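Local coordinates for protein tryptophanyl-tRNA synthetase (Aeropyrum pernix, PDB 3A04) that catalyses the ATP-dependent attachment of L-tryptophan to its cognate tRNA, releasing AMP and diphosphate, at residues 76-80 with 107-113. Numbering follows the deposited sequence.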
loop_
_atom_site.group_PDB
_atom_site.type_symbol
_atom_site.label_atom_id
_atom_site.label_comp_id
_atom_site.label_asym_id
_atom_site.label_seq_id
_atom_site.Cartn_x
_atom_site.Cartn_y
_atom_site.Cartn_z
ATOM N N GLY A 76 0.342 11.675 -14.104
ATOM C CA GLY A 76 -0.366 10.426 -14.170
ATOM C C GLY A 76 -1.646 10.523 -14.982
ATOM O O GLY A 76 -2.256 11.608 -15.042
ATOM N N PHE A 77 -2.095 9.375 -15.513
ATOM C CA PHE A 77 -3.368 9.253 -16.277
ATOM C C PHE A 77 -4.148 8.061 -15.731
ATOM O O PHE A 77 -3.602 6.948 -15.466
ATOM C CB PHE A 77 -3.136 9.011 -17.784
ATOM C CG PHE A 77 -2.530 10.193 -18.503
ATOM C CD1 PHE A 77 -1.170 10.353 -18.548
ATOM C CD2 PHE A 77 -3.338 11.187 -19.020
ATOM C CE1 PHE A 77 -0.571 11.514 -19.095
ATOM C CE2 PHE A 77 -2.727 12.354 -19.699
ATOM C CZ PHE A 77 -1.384 12.492 -19.686
ATOM N N MET A 78 -5.416 8.317 -15.539
ATOM C CA MET A 78 -6.459 7.336 -15.208
ATOM C C MET A 78 -6.867 6.625 -16.496
ATOM O O MET A 78 -7.341 7.306 -17.448
ATOM C CB MET A 78 -7.666 8.081 -14.586
ATOM C CG MET A 78 -8.927 7.171 -14.324
ATOM S SD MET A 78 -8.592 5.656 -13.391
ATOM C CE MET A 78 -8.087 6.389 -11.862
ATOM N N PRO A 79 -6.659 5.288 -16.579
ATOM C CA PRO A 79 -6.992 4.583 -17.850
ATOM C C PRO A 79 -8.464 4.232 -17.918
ATOM O O PRO A 79 -8.812 3.080 -17.763
ATOM C CB PRO A 79 -6.166 3.312 -17.785
ATOM C CG PRO A 79 -6.094 2.990 -16.235
ATOM C CD PRO A 79 -5.929 4.399 -15.635
ATOM N N SER A 80 -9.312 5.242 -18.140
ATOM C CA SER A 80 -10.719 5.073 -18.176
ATOM C C SER A 80 -11.192 5.960 -19.346
ATOM O O SER A 80 -10.798 7.149 -19.387
ATOM C CB SER A 80 -11.293 5.735 -16.916
ATOM O OG SER A 80 -12.678 5.431 -16.859
ATOM N N ALA A 107 2.839 8.036 -15.285
ATOM C CA ALA A 107 2.278 6.967 -14.476
ATOM C C ALA A 107 0.883 6.620 -15.030
ATOM O O ALA A 107 0.082 7.520 -15.322
ATOM C CB ALA A 107 2.131 7.434 -13.004
ATOM N N ILE A 108 0.609 5.323 -15.148
ATOM C CA ILE A 108 -0.725 4.809 -15.356
ATOM C C ILE A 108 -1.346 4.402 -14.054
ATOM O O ILE A 108 -0.883 3.454 -13.374
ATOM C CB ILE A 108 -0.683 3.616 -16.351
ATOM C CG1 ILE A 108 0.068 4.000 -17.640
ATOM C CG2 ILE A 108 -2.097 2.997 -16.515
ATOM C CD1 ILE A 108 -0.680 5.087 -18.615
ATOM N N ALA A 109 -2.440 5.090 -13.696
ATOM C CA ALA A 109 -3.160 4.825 -12.438
ATOM C C ALA A 109 -4.037 3.632 -12.405
ATOM O O ALA A 109 -5.198 3.761 -12.055
ATOM C CB ALA A 109 -3.950 6.159 -11.998
ATOM N N ASP A 110 -3.505 2.429 -12.774
ATOM C CA ASP A 110 -4.331 1.238 -12.836
ATOM C C ASP A 110 -4.726 0.666 -11.479
ATOM O O ASP A 110 -5.747 -0.013 -11.378
ATOM C CB ASP A 110 -3.623 0.103 -13.684
ATOM C CG ASP A 110 -2.407 -0.522 -12.956
ATOM O OD1 ASP A 110 -1.533 0.223 -12.411
ATOM O OD2 ASP A 110 -2.244 -1.799 -12.986
ATOM N N ALA A 111 -3.950 0.948 -10.399
ATOM C CA ALA A 111 -4.352 0.535 -9.078
ATOM C C ALA A 111 -5.628 1.346 -8.636
ATOM O O ALA A 111 -6.658 0.790 -8.175
ATOM C CB ALA A 111 -3.144 0.793 -8.063
ATOM N N GLU A 112 -5.573 2.645 -8.840
ATOM C CA GLU A 112 -6.740 3.481 -8.536
ATOM C C GLU A 112 -7.938 3.091 -9.408
ATOM O O GLU A 112 -9.102 3.031 -8.908
ATOM C CB GLU A 112 -6.390 4.951 -8.709
ATOM C CG GLU A 112 -7.525 5.860 -8.238
ATOM C CD GLU A 112 -7.175 7.359 -8.355
ATOM O OE1 GLU A 112 -5.971 7.721 -8.512
ATOM O OE2 GLU A 112 -8.122 8.160 -8.195
ATOM N N ALA A 113 -7.674 2.831 -10.687
ATOM C CA ALA A 113 -8.739 2.409 -11.637
ATOM C C ALA A 113 -9.463 1.178 -11.089
ATOM O O ALA A 113 -10.713 1.101 -11.080
ATOM C CB ALA A 113 -8.125 2.057 -13.042
#
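M78 bends its thioether over the first turn of helix 110-115, setting SD 3.6 Å from CB of A113 and CE 3.7 Å from CG of E112. The chain leaves with CG anti to the backbone N (chi1 174°), then folds twice, at chi2 and chi3, which brings the methyl back to the helix although CB itself points away from it. There CE lies across the extended side chain of E112, the two crossing at about a right angle, and also meets CB of A109 at 4.1 Å. Cut back to alanine, this position would lose SD and CE, which would probably leave CB of A113 with the proline ring alone on this side and E112 freer to turn. Beside the methionine, P79 wedges its ring between strand end and helix: CG sits 4.0 Å from CG2 of I108 and 3.9 Å from CB of A113, while CD rests near the carbonyl of A109.

These residues stand where two neighbouring parallel strands of the Rossmann-type catalytic domain of class I synthetases run out, at the end of the right-handed beta-alpha-beta unit formed by strand 72-77, helix 85-99 and strand 103-108. P79 and S80 belong to the HIGH-region motif, and through P79 its first residue packs against the end of the adjacent strand and the helix that follows. Two backbone bonds set the register: F77 N donates to A107 O (2.9 Å), and A109 N to F77 O in a nearly straight bond (2.8 Å, 171° at the hydrogen). A109 is also the N-cap of helix 110-115, its carbonyl accepting A113 N.

Further out, D110 is held by a salt bridge to R121 and a hydrogen bond to T152, and helix 121-139 packs on F77, P79 and I108.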